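DNA polymerase sliding clamp (Archaeoglobus fulgidus, PDB 1RWZ) forms a homotrimeric ring around DNA and probably acts as a moving platform that tethers DNA polymerase and other proteins during replication. Local coordinates at residues A[12-17]-A[47-52]; A[16-21]-A[69-74]; A[26-29]-A[34-37]; A[222-227]-A[233-238]. All coordinates share one frame; numbering follows the deposited sequence.

Contact 1 of 4, residues A[12-17]-A[47-52]; sequences KTVTRA and VIVDIP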
loop_
_atom_site.group_PDB
_atom_site.type_symbol
_atom_site.label_atom_id
_atom_site.label_comp_id
_atom_site.label_asym_id
_atom_site.label_seq_id
_atom_site.Cartn_x
_atom_site.Cartn_y
_atom_site.Cartn_z
ATOM N N LYS A 12 -20.232 -3.926 3.151
ATOM C CA LYS A 12 -18.892 -3.794 3.724
ATOM C C LYS A 12 -18.775 -2.617 4.687
ATOM O O LYS A 12 -18.210 -2.738 5.780
ATOM C CB LYS A 12 -17.857 -3.651 2.599
ATOM C CG LYS A 12 -17.741 -4.897 1.710
ATOM C CD LYS A 12 -16.996 -4.620 0.399
ATOM C CE LYS A 12 -15.516 -4.314 0.605
ATOM N NZ LYS A 12 -14.742 -5.515 1.034
ATOM N N THR A 13 -19.324 -1.478 4.284
ATOM C CA THR A 13 -19.251 -0.280 5.107
ATOM C C THR A 13 -20.051 -0.370 6.400
ATOM O O THR A 13 -19.550 0.006 7.464
ATOM C CB THR A 13 -19.693 0.957 4.294
ATOM O OG1 THR A 13 -18.734 1.193 3.256
ATOM C CG2 THR A 13 -19.774 2.194 5.182
ATOM N N VAL A 14 -21.277 -0.874 6.324
ATOM C CA VAL A 14 -22.109 -0.991 7.516
ATOM C C VAL A 14 -21.566 -2.072 8.454
ATOM O O VAL A 14 -21.636 -1.943 9.678
ATOM C CB VAL A 14 -23.569 -1.300 7.138
ATOM C CG1 VAL A 14 -24.383 -1.595 8.379
ATOM C CG2 VAL A 14 -24.168 -0.096 6.403
ATOM N N THR A 15 -21.018 -3.133 7.876
ATOM C CA THR A 15 -20.447 -4.207 8.682
ATOM C C THR A 15 -19.237 -3.656 9.428
ATOM O O THR A 15 -19.069 -3.893 10.629
ATOM C CB THR A 15 -20.019 -5.400 7.789
ATOM O OG1 THR A 15 -21.188 -6.005 7.222
ATOM C CG2 THR A 15 -19.270 -6.449 8.607
ATOM N N ARG A 16 -18.401 -2.905 8.722
ATOM C CA ARG A 16 -17.213 -2.324 9.337
ATOM C C ARG A 16 -17.580 -1.333 10.441
ATOM O O ARG A 16 -16.908 -1.271 11.473
ATOM C CB ARG A 16 -16.354 -1.613 8.291
ATOM C CG ARG A 16 -15.085 -0.998 8.869
ATOM C CD ARG A 16 -14.190 -0.422 7.788
ATOM N NE ARG A 16 -12.959 0.133 8.343
ATOM C CZ ARG A 16 -11.983 0.662 7.611
ATOM N NH1 ARG A 16 -12.098 0.709 6.289
ATOM N NH2 ARG A 16 -10.891 1.138 8.196
ATOM N N ALA A 17 -18.644 -0.565 10.222
ATOM C CA ALA A 17 -19.081 0.427 11.201
ATOM C C ALA A 17 -19.524 -0.218 12.509
ATOM O O ALA A 17 -19.267 0.316 13.588
ATOM C CB ALA A 17 -20.218 1.268 10.625
ATOM N N VAL A 47 -23.362 2.794 18.409
ATOM C CA VAL A 47 -23.524 2.926 16.964
ATOM C C VAL A 47 -24.965 2.564 16.621
ATOM O O VAL A 47 -25.532 1.619 17.174
ATOM C CB VAL A 47 -22.538 2.011 16.180
ATOM C CG1 VAL A 47 -22.802 0.545 16.493
ATOM C CG2 VAL A 47 -22.666 2.284 14.672
ATOM N N ILE A 48 -25.568 3.342 15.731
ATOM C CA ILE A 48 -26.939 3.109 15.318
ATOM C C ILE A 48 -26.917 3.118 13.798
ATOM O O ILE A 48 -26.566 4.130 13.194
ATOM C CB ILE A 48 -27.870 4.232 15.797
ATOM C CG1 ILE A 48 -27.728 4.429 17.313
ATOM C CG2 ILE A 48 -29.309 3.894 15.426
ATOM C CD1 ILE A 48 -28.358 5.719 17.828
ATOM N N VAL A 49 -27.280 1.990 13.197
ATOM C CA VAL A 49 -27.286 1.848 11.746
ATOM C C VAL A 49 -28.698 1.708 11.195
ATOM O O VAL A 49 -29.503 0.924 11.697
ATOM C CB VAL A 49 -26.481 0.601 11.295
ATOM C CG1 VAL A 49 -26.615 0.408 9.786
ATOM C CG2 VAL A 49 -25.017 0.752 11.674
ATOM N N ASP A 50 -28.989 2.476 10.152
ATOM C CA ASP A 50 -30.281 2.419 9.497
ATOM C C ASP A 50 -30.089 2.407 7.988
ATOM O O ASP A 50 -29.446 3.299 7.436
ATOM C CB ASP A 50 -31.150 3.627 9.873
ATOM C CG ASP A 50 -31.754 3.509 11.262
ATOM O OD1 ASP A 50 -31.304 4.233 12.174
ATOM O OD2 ASP A 50 -32.678 2.685 11.438
ATOM N N ILE A 51 -30.621 1.378 7.335
ATOM C CA ILE A 51 -30.567 1.286 5.879
ATOM C C ILE A 51 -32.017 1.204 5.411
ATOM O O ILE A 51 -32.647 0.148 5.492
ATOM C CB ILE A 51 -29.838 0.024 5.371
ATOM C CG1 ILE A 51 -28.451 -0.092 5.998
ATOM C CG2 ILE A 51 -29.696 0.108 3.842
ATOM C CD1 ILE A 51 -27.672 -1.318 5.515
ATOM N N PRO A 52 -32.575 2.326 4.930
ATOM C CA PRO A 52 -33.964 2.348 4.455
ATOM C C PRO A 52 -34.158 1.313 3.350
ATOM O O PRO A 52 -33.241 1.048 2.572
ATOM C CB PRO A 52 -34.129 3.776 3.933
ATOM C CG PRO A 52 -33.152 4.559 4.759
ATOM C CD PRO A 52 -31.949 3.653 4.790
#
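Val14 and Val49 meet where helix 8-19 packs against strand 45-52 in the PCNA fold, in which helices line the inside of the ring and sheets form the outside. Helix and strand run nearly antiparallel, at 161°, with their axes 9.8 Å apart. The packing is mostly apolar, and no hydrogen bond crosses it. The contact begins at Val14, whose two methyls divide the work. Val14 CG2 reaches tip to tip toward Ile51 CD1, 3.8 Å away. CG1 lies opposite the backbone N (chi1 173°), which turns it outward from the helix onto Val49. One turn later comes Ala17. Its CB faces the strand, while the Ala17 carbonyl O lies 4.1 Å from Val47 CG2. That oxygen also accepts a hydrogen bond from Tyr236 OH, so the polar atom is satisfied beside apolar neighbours. The strand sends Val47, Val49 and Ile51 to the helix side, and Asp50 points away from it. Strand 232-238 continues the floor under the helix, with Val234 touching Ala17. The tightest point is methyl against methyl: Val14 CG1 and Val49 CG1 are modelled 3.3 Å apart, though so close an approach is somewhat doubtful.

Contact 2 of 4, residues A[16-21]-A[69-74]; sequences RAIVAL and VDMDRI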
loop_
_atom_site.group_PDB
_atom_site.type_symbol
_atom_site.label_atom_id
_atom_site.label_comp_id
_atom_site.label_asym_id
_atom_site.label_seq_id
_atom_site.Cartn_x
_atom_site.Cartn_y
_atom_site.Cartn_z
ATOM N N ARG A 16 -18.401 -2.905 8.722
ATOM C CA ARG A 16 -17.213 -2.324 9.337
ATOM C C ARG A 16 -17.580 -1.333 10.441
ATOM O O ARG A 16 -16.908 -1.271 11.473
ATOM C CB ARG A 16 -16.354 -1.613 8.291
ATOM C CG ARG A 16 -15.085 -0.998 8.869
ATOM C CD ARG A 16 -14.190 -0.422 7.788
ATOM N NE ARG A 16 -12.959 0.133 8.343
ATOM C CZ ARG A 16 -11.983 0.662 7.611
ATOM N NH1 ARG A 16 -12.098 0.709 6.289
ATOM N NH2 ARG A 16 -10.891 1.138 8.196
ATOM N N ALA A 17 -18.644 -0.565 10.222
ATOM C CA ALA A 17 -19.081 0.427 11.201
ATOM C C ALA A 17 -19.524 -0.218 12.509
ATOM O O ALA A 17 -19.267 0.316 13.588
ATOM C CB ALA A 17 -20.218 1.268 10.625
ATOM N N ILE A 18 -20.189 -1.364 12.410
ATOM C CA ILE A 18 -20.679 -2.065 13.592
ATOM C C ILE A 18 -19.583 -2.839 14.316
ATOM O O ILE A 18 -19.474 -2.762 15.540
ATOM C CB ILE A 18 -21.815 -3.048 13.227
ATOM C CG1 ILE A 18 -23.025 -2.271 12.702
ATOM C CG2 ILE A 18 -22.223 -3.868 14.448
ATOM C CD1 ILE A 18 -24.142 -3.152 12.185
ATOM N N VAL A 19 -18.769 -3.574 13.564
ATOM C CA VAL A 19 -17.711 -4.375 14.172
ATOM C C VAL A 19 -16.660 -3.501 14.856
ATOM O O VAL A 19 -15.872 -3.981 15.673
ATOM C CB VAL A 19 -17.037 -5.310 13.122
ATOM C CG1 VAL A 19 -16.099 -4.522 12.233
ATOM C CG2 VAL A 19 -16.302 -6.444 13.831
ATOM N N ALA A 20 -16.650 -2.215 14.526
ATOM C CA ALA A 20 -15.704 -1.298 15.143
ATOM C C ALA A 20 -15.954 -1.261 16.653
ATOM O O ALA A 20 -15.033 -1.025 17.437
ATOM C CB ALA A 20 -15.866 0.099 14.551
ATOM N N LEU A 21 -17.199 -1.504 17.054
ATOM C CA LEU A 21 -17.561 -1.480 18.468
ATOM C C LEU A 21 -17.873 -2.836 19.094
ATOM O O LEU A 21 -17.523 -3.071 20.248
ATOM C CB LEU A 21 -18.763 -0.552 18.699
ATOM C CG LEU A 21 -18.611 0.932 18.356
ATOM C CD1 LEU A 21 -19.850 1.679 18.846
ATOM C CD2 LEU A 21 -17.357 1.503 19.002
ATOM N N VAL A 69 -26.126 -11.914 14.730
ATOM C CA VAL A 69 -25.018 -12.135 13.815
ATOM C C VAL A 69 -23.623 -11.969 14.405
ATOM O O VAL A 69 -23.363 -11.049 15.185
ATOM C CB VAL A 69 -25.138 -11.182 12.600
ATOM C CG1 VAL A 69 -24.060 -11.492 11.578
ATOM C CG2 VAL A 69 -26.513 -11.308 11.977
ATOM N N ASP A 70 -22.728 -12.878 14.027
ATOM C CA ASP A 70 -21.338 -12.818 14.460
ATOM C C ASP A 70 -20.720 -11.799 13.508
ATOM O O ASP A 70 -20.425 -12.115 12.353
ATOM C CB ASP A 70 -20.653 -14.172 14.264
ATOM C CG ASP A 70 -19.213 -14.175 14.745
ATOM O OD1 ASP A 70 -18.521 -13.143 14.599
ATOM O OD2 ASP A 70 -18.765 -15.221 15.261
ATOM N N MET A 71 -20.533 -10.575 13.986
ATOM C CA MET A 71 -19.981 -9.521 13.151
ATOM C C MET A 71 -18.528 -9.717 12.732
ATOM O O MET A 71 -18.132 -9.259 11.663
ATOM C CB MET A 71 -20.156 -8.167 13.839
ATOM C CG MET A 71 -21.613 -7.800 14.087
ATOM S SD MET A 71 -22.643 -7.904 12.602
ATOM C CE MET A 71 -22.041 -6.502 11.694
ATOM N N ASP A 72 -17.724 -10.383 13.557
ATOM C CA ASP A 72 -16.333 -10.610 13.175
ATOM C C ASP A 72 -16.303 -11.473 11.914
ATOM O O ASP A 72 -15.518 -11.221 11.000
ATOM C CB ASP A 72 -15.548 -11.314 14.287
ATOM C CG ASP A 72 -15.331 -10.436 15.504
ATOM O OD1 ASP A 72 -15.088 -9.222 15.338
ATOM O OD2 ASP A 72 -15.387 -10.968 16.630
ATOM N N ARG A 73 -17.167 -12.484 11.864
ATOM C CA ARG A 73 -17.228 -13.375 10.706
ATOM C C ARG A 73 -17.706 -12.675 9.440
ATOM O O ARG A 73 -17.075 -12.793 8.390
ATOM C CB ARG A 73 -18.140 -14.568 10.989
ATOM C CG ARG A 73 -17.568 -15.569 11.967
ATOM C CD ARG A 73 -18.461 -16.797 12.067
ATOM N NE ARG A 73 -17.935 -17.788 13.001
ATOM C CZ ARG A 73 -16.796 -18.454 12.828
ATOM N NH1 ARG A 73 -16.053 -18.242 11.750
ATOM N NH2 ARG A 73 -16.397 -19.330 13.741
ATOM N N ILE A 74 -18.823 -11.957 9.532
ATOM C CA ILE A 74 -19.348 -11.255 8.369
ATOM C C ILE A 74 -18.309 -10.257 7.870
ATOM O O ILE A 74 -18.142 -10.070 6.665
ATOM C CB ILE A 74 -20.665 -10.501 8.693
ATOM C CG1 ILE A 74 -21.749 -11.493 9.118
ATOM C CG2 ILE A 74 -21.136 -9.717 7.469
ATOM C CD1 ILE A 74 -22.072 -12.547 8.077
HETATM O O HOH W 1 -15.352 -6.586 17.068
#
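Ile18 and Met71 make the tightly packed half of this contact, between the C-terminal part of helix 8-19 and the start of helix 71-78. The methionine chain bends at both chi2 (-53°) and chi3 (-71°). This folds its terminal methyl back over the isoleucine. Met71 CE lies 3.8 Å from Ile18 CB, and Ile18 CG2 and CD1 are also in contact with it. Ala25 of strand 24-30 touches both residues, and Val49 borders Ile18, so this side belongs to the core between helices and sheet.

The other half is looser and wetter. Val19 CG2 stands 4.2 Å from Met71 CB and extends toward the exposed Asp72. There the methyl meets a carboxylate oxygen: Val19 CG2 to Asp72 OD1 is 3.4 Å, with the two side chains crossing at about a right angle. No direct hydrogen bond joins the segments. Instead water 1 donates to Val19 O at 3.0 Å and to Asp72 OD1 at 3.2 Å, bridging the two helices at the surface.

Asp70 starts the second helix. Asp70 OD1 accepts from Arg73 N at 3.1 Å, from above the carboxylate plane, and its OD2 forms a salt bridge with the same arginine. Arg73 also pairs with Asp170 of a neighbouring subunit, so the cap lies beside the trimer interface. An N-capped helix following a sheet strand and packed beside a second helix is in keeping with the PCNA fold, where such helices line the ring's central channel.

Contact 3 of 4, residues A[26-29]-A[34-37]; sequences RIHF and LHSR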
loop_
_atom_site.group_PDB
_atom_site.type_symbol
_atom_site.label_atom_id
_atom_site.label_comp_id
_atom_site.label_asym_id
_atom_site.label_seq_id
_atom_site.Cartn_x
_atom_site.Cartn_y
_atom_site.Cartn_z
ATOM N N ARG A 26 -27.470 -7.634 17.039
ATOM C CA ARG A 26 -28.809 -7.999 16.611
ATOM C C ARG A 26 -29.104 -7.164 15.376
ATOM O O ARG A 26 -28.923 -5.947 15.394
ATOM C CB ARG A 26 -29.856 -7.654 17.674
ATOM C CG ARG A 26 -29.875 -8.541 18.906
ATOM C CD ARG A 26 -31.171 -8.298 19.682
ATOM N NE ARG A 26 -31.170 -8.920 21.003
ATOM C CZ ARG A 26 -30.310 -8.611 21.967
ATOM N NH1 ARG A 26 -29.384 -7.690 21.753
ATOM N NH2 ARG A 26 -30.379 -9.220 23.144
ATOM N N ILE A 27 -29.550 -7.813 14.309
ATOM C CA ILE A 27 -29.888 -7.107 13.078
ATOM C C ILE A 27 -31.387 -7.240 12.870
ATOM O O ILE A 27 -31.913 -8.349 12.789
ATOM C CB ILE A 27 -29.170 -7.709 11.855
ATOM C CG1 ILE A 27 -27.658 -7.735 12.095
ATOM C CG2 ILE A 27 -29.521 -6.905 10.608
ATOM C CD1 ILE A 27 -27.056 -6.397 12.406
ATOM N N HIS A 28 -32.070 -6.106 12.788
ATOM C CA HIS A 28 -33.511 -6.095 12.607
ATOM C C HIS A 28 -33.892 -5.808 11.165
ATOM O O HIS A 28 -33.462 -4.807 10.591
ATOM C CB HIS A 28 -34.150 -5.016 13.487
ATOM C CG HIS A 28 -33.806 -5.128 14.939
ATOM N ND1 HIS A 28 -34.477 -5.968 15.802
ATOM C CD2 HIS A 28 -32.849 -4.517 15.677
ATOM C CE1 HIS A 28 -33.947 -5.871 17.009
ATOM N NE2 HIS A 28 -32.958 -4.998 16.960
ATOM N N PHE A 29 -34.689 -6.693 10.580
ATOM C CA PHE A 29 -35.178 -6.479 9.231
ATOM C C PHE A 29 -36.614 -6.021 9.426
ATOM O O PHE A 29 -37.515 -6.829 9.674
ATOM C CB PHE A 29 -35.119 -7.762 8.406
ATOM C CG PHE A 29 -33.735 -8.117 7.955
ATOM C CD1 PHE A 29 -32.872 -8.812 8.795
ATOM C CD2 PHE A 29 -33.277 -7.716 6.705
ATOM C CE1 PHE A 29 -31.567 -9.102 8.395
ATOM C CE2 PHE A 29 -31.976 -8.001 6.294
ATOM C CZ PHE A 29 -31.119 -8.695 7.140
ATOM N N LEU A 34 -33.451 -1.988 7.223
ATOM C CA LEU A 34 -32.576 -2.632 8.195
ATOM C C LEU A 34 -32.163 -1.681 9.312
ATOM O O LEU A 34 -31.862 -0.511 9.072
ATOM C CB LEU A 34 -31.334 -3.182 7.480
ATOM C CG LEU A 34 -30.267 -3.928 8.292
ATOM C CD1 LEU A 34 -29.479 -4.836 7.359
ATOM C CD2 LEU A 34 -29.340 -2.940 8.991
ATOM N N HIS A 35 -32.158 -2.191 10.541
ATOM C CA HIS A 35 -31.771 -1.402 11.701
ATOM C C HIS A 35 -30.905 -2.232 12.641
ATOM O O HIS A 35 -31.148 -3.423 12.819
ATOM C CB HIS A 35 -33.010 -0.931 12.468
ATOM C CG HIS A 35 -32.689 -0.175 13.721
ATOM N ND1 HIS A 35 -32.257 1.134 13.713
ATOM C CD2 HIS A 35 -32.692 -0.561 15.020
ATOM C CE1 HIS A 35 -32.007 1.521 14.951
ATOM N NE2 HIS A 35 -32.261 0.511 15.763
ATOM N N SER A 36 -29.892 -1.604 13.227
ATOM C CA SER A 36 -29.016 -2.283 14.180
ATOM C C SER A 36 -28.353 -1.250 15.082
ATOM O O SER A 36 -27.902 -0.206 14.616
ATOM C CB SER A 36 -27.940 -3.099 13.457
ATOM O OG SER A 36 -27.177 -3.862 14.383
ATOM N N ARG A 37 -28.301 -1.541 16.377
ATOM C CA ARG A 37 -27.692 -0.622 17.329
ATOM C C ARG A 37 -26.880 -1.431 18.333
ATOM O O ARG A 37 -27.237 -2.569 18.651
ATOM C CB ARG A 37 -28.774 0.176 18.057
ATOM C CG ARG A 37 -29.615 -0.675 18.990
ATOM C CD ARG A 37 -30.739 0.109 19.638
ATOM N NE ARG A 37 -31.839 0.360 18.715
ATOM C CZ ARG A 37 -33.040 0.775 19.096
ATOM N NH1 ARG A 37 -33.286 0.979 20.383
ATOM N NH2 ARG A 37 -33.991 0.989 18.198
HETATM O O HOH W 2 -29.773 -3.862 16.923
HETATM O O HOH W 3 -27.195 -5.461 18.841
#
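Arg26 O takes a hydrogen bond from Ser36 OG at 2.9 Å, coming from above the carbonyl plane. Water 2 lies close to the same oxygen and accepts from Arg37 N. A second water, water 3, links Arg26 N with Arg37 O. The waters thus continue the pairing where strands 24-30 and 33-39 of this antiparallel hairpin part. Direct pairing is found at His28 and His35: His28 N donates to His35 O at 2.8 Å, and His35 N donates to His28 O at 2.9 Å.

On the apolar face, Ile27 CG2 rests 3.8 Å from Leu34 CG. Leu34 CD1 also touches the Phe29 ring obliquely. The two histidines project together on the other face, with His28 CD2 4.0 Å from His35 CD2. His28 is held by Thr66 and Glu119. Arg37 NE donates to His35 NE2 at 3.0 Å, with the bond lying close to both the imidazole and guanidinium planes. ND1 of the same ring bonds to Asp50 OD2. Both nitrogens are therefore engaged, which fixes the rotation of the ring. Since NE2 accepts, His35 is probably neutral, with its proton on ND1 and directed at Asp50.

Contact 4 of 4, residues A[222-227]-A[233-238]; sequences RLVFEL and KVEYIL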
loop_
_atom_site.group_PDB
_atom_site.type_symbol
_atom_site.label_atom_id
_atom_site.label_comp_id
_atom_site.label_asym_id
_atom_site.label_seq_id
_atom_site.Cartn_x
_atom_site.Cartn_y
_atom_site.Cartn_z
ATOM N N ARG A 222 -23.408 13.497 19.005
ATOM C CA ARG A 222 -24.022 12.607 18.027
ATOM C C ARG A 222 -23.371 12.936 16.685
ATOM O O ARG A 222 -23.363 14.092 16.267
ATOM C CB ARG A 222 -25.532 12.850 17.900
ATOM C CG ARG A 222 -26.381 12.474 19.107
ATOM C CD ARG A 222 -27.852 12.803 18.819
ATOM N NE ARG A 222 -28.344 12.090 17.641
ATOM C CZ ARG A 222 -29.352 12.496 16.871
ATOM N NH1 ARG A 222 -29.997 13.626 17.145
ATOM N NH2 ARG A 222 -29.711 11.775 15.814
ATOM N N LEU A 223 -22.821 11.919 16.032
ATOM C CA LEU A 223 -22.171 12.077 14.736
ATOM C C LEU A 223 -22.961 11.240 13.743
ATOM O O LEU A 223 -22.806 10.024 13.679
ATOM C CB LEU A 223 -20.722 11.590 14.815
ATOM C CG LEU A 223 -19.874 12.339 15.851
ATOM C CD1 LEU A 223 -18.529 11.647 16.018
ATOM C CD2 LEU A 223 -19.686 13.787 15.422
ATOM N N VAL A 224 -23.823 11.896 12.978
ATOM C CA VAL A 224 -24.645 11.188 12.017
ATOM C C VAL A 224 -24.011 11.222 10.635
ATOM O O VAL A 224 -24.031 12.250 9.953
ATOM C CB VAL A 224 -26.058 11.800 11.949
ATOM C CG1 VAL A 224 -26.968 10.941 11.077
ATOM C CG2 VAL A 224 -26.637 11.916 13.359
ATOM N N PHE A 225 -23.435 10.093 10.239
ATOM C CA PHE A 225 -22.807 9.968 8.931
ATOM C C PHE A 225 -23.804 9.370 7.934
ATOM O O PHE A 225 -24.563 8.458 8.272
ATOM C CB PHE A 225 -21.595 9.023 8.978
ATOM C CG PHE A 225 -20.447 9.519 9.805
ATOM C CD1 PHE A 225 -20.389 9.255 11.173
ATOM C CD2 PHE A 225 -19.399 10.213 9.212
ATOM C CE1 PHE A 225 -19.299 9.670 11.932
ATOM C CE2 PHE A 225 -18.304 10.635 9.961
ATOM C CZ PHE A 225 -18.254 10.359 11.329
ATOM N N GLU A 226 -23.803 9.896 6.713
ATOM C CA GLU A 226 -24.646 9.364 5.645
ATOM C C GLU A 226 -23.601 8.843 4.669
ATOM O O GLU A 226 -22.838 9.611 4.079
ATOM C CB GLU A 226 -25.530 10.465 5.054
ATOM C CG GLU A 226 -26.539 10.945 6.089
ATOM C CD GLU A 226 -27.499 11.992 5.573
ATOM O OE1 GLU A 226 -28.431 11.637 4.822
ATOM O OE2 GLU A 226 -27.318 13.172 5.926
ATOM N N LEU A 227 -23.560 7.522 4.533
ATOM C CA LEU A 227 -22.544 6.850 3.727
ATOM C C LEU A 227 -23.024 6.065 2.516
ATOM O O LEU A 227 -24.208 5.791 2.362
ATOM C CB LEU A 227 -21.769 5.885 4.630
ATOM C CG LEU A 227 -21.311 6.442 5.981
ATOM C CD1 LEU A 227 -20.734 5.309 6.842
ATOM C CD2 LEU A 227 -20.278 7.525 5.753
ATOM N N LYS A 233 -27.334 5.297 6.942
ATOM C CA LYS A 233 -27.186 6.286 7.989
ATOM C C LYS A 233 -26.470 5.537 9.104
ATOM O O LYS A 233 -26.943 4.501 9.570
ATOM C CB LYS A 233 -28.545 6.792 8.481
ATOM C CG LYS A 233 -28.424 7.774 9.636
ATOM C CD LYS A 233 -29.722 8.517 9.911
ATOM C CE LYS A 233 -30.011 9.537 8.820
ATOM N NZ LYS A 233 -31.196 10.391 9.139
ATOM N N VAL A 234 -25.306 6.039 9.489
ATOM C CA VAL A 234 -24.524 5.428 10.550
ATOM C C VAL A 234 -24.244 6.517 11.566
ATOM O O VAL A 234 -23.474 7.442 11.309
ATOM C CB VAL A 234 -23.194 4.855 10.015
ATOM C CG1 VAL A 234 -22.349 4.323 11.165
ATOM C CG2 VAL A 234 -23.487 3.742 9.013
ATOM N N GLU A 235 -24.900 6.412 12.712
ATOM C CA GLU A 235 -24.721 7.387 13.771
ATOM C C GLU A 235 -23.890 6.802 14.898
ATOM O O GLU A 235 -24.155 5.690 15.364
ATOM C CB GLU A 235 -26.075 7.832 14.333
ATOM C CG GLU A 235 -25.941 8.710 15.583
ATOM C CD GLU A 235 -27.272 9.214 16.120
ATOM O OE1 GLU A 235 -27.281 9.785 17.230
ATOM O OE2 GLU A 235 -28.304 9.047 15.441
ATOM N N TYR A 236 -22.871 7.549 15.302
ATOM C CA TYR A 236 -22.020 7.159 16.414
ATOM C C TYR A 236 -22.281 8.186 17.507
ATOM O O TYR A 236 -22.408 9.383 17.230
ATOM C CB TYR A 236 -20.537 7.204 16.034
ATOM C CG TYR A 236 -20.033 6.014 15.241
ATOM C CD1 TYR A 236 -19.547 6.173 13.939
ATOM C CD2 TYR A 236 -19.991 4.741 15.810
ATOM C CE1 TYR A 236 -19.028 5.089 13.229
ATOM C CE2 TYR A 236 -19.476 3.654 15.111
ATOM C CZ TYR A 236 -18.992 3.833 13.826
ATOM O OH TYR A 236 -18.447 2.762 13.151
ATOM N N ILE A 237 -22.386 7.717 18.744
ATOM C CA ILE A 237 -22.603 8.606 19.878
ATOM C C ILE A 237 -21.423 8.339 20.799
ATOM O O ILE A 237 -21.110 7.185 21.095
ATOM C CB ILE A 237 -23.928 8.293 20.602
ATOM C CG1 ILE A 237 -25.095 8.472 19.625
ATOM C CG2 ILE A 237 -24.097 9.226 21.806
ATOM C CD1 ILE A 237 -26.449 8.091 20.181
ATOM N N LEU A 238 -20.764 9.407 21.232
ATOM C CA LEU A 238 -19.585 9.287 22.076
ATOM C C LEU A 238 -19.728 10.051 23.383
ATOM O O LEU A 238 -20.036 11.244 23.380
ATOM C CB LEU A 238 -18.359 9.804 21.313
ATOM C CG LEU A 238 -17.006 9.830 22.027
ATOM C CD1 LEU A 238 -16.641 8.422 22.479
ATOM C CD2 LEU A 238 -15.938 10.386 21.091
#
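Arg222 grips the carboxylate of Glu235 with two nitrogens, side-on. Arg222 NE reaches Glu235 OE1 at 2.6 Å, and Arg222 NH2 reaches Glu235 OE2 at 3.1 Å. Both bonds are nearly straight and lie in the guanidinium plane. They meet the carboxylate from above its own plane, and the two flat groups are turned 37° apart. The arginine chain bends at chi3 (59°) to bring this edge round, whereas Glu235 is extended beyond CG.

Val224 packs beside the pair. Val224 CG2 lies 3.9 Å from Glu235 CD. Its CG1 meets the aliphatic part of Lys233, with Val224 CG1 3.8 Å from Lys233 CG. The other face, with Leu223, Phe225, Val234 and Tyr236, is largely apolar. Phe225 CE1 meets the edge of the Tyr236 ring at CD1, 4.0 Å away, and Leu227 CD1 packs on Val234 CG2.

Backbone bonds of the hairpin 221-227 and 232-238 set these positions. Leu223 pairs with Tyr236, and Phe225 with Val234, each through two hydrogen bonds. Farther out, strand 210-215 flanks one side, with His214 touching Arg222 and Val224. Strand 45-52 flanks the other, with Ile48 against Glu235. Tyr236 stacks on Phe201 and bonds through OH to Ala17 O. Glu235 is buried, yet both its carboxylate oxygens are paired with an arginine, so it is probably kept ionised.

All four contacts gather on one antiparallel sheet that spans the N-terminal and C-terminal domains. Strands 45-52 and 232-238 are neighbours in it, so contact 1 in the N-terminal domain sits directly beside contact 4 in the C-terminal domain, their centres about 9 Å apart. Contact 3 adjoins contact 1 at the same spacing through strand 33-39. Contacts 3 and 4 flank strand 45-52, with centres about 15 Å apart, and do not touch. Contacts 1 and 2 share helix 8-19. Along the chain, the hairpin of contact 3 falls between the paired segments of both, and contact 4 follows later. The continuous sheet thus knits the two halves of each ring subunit together.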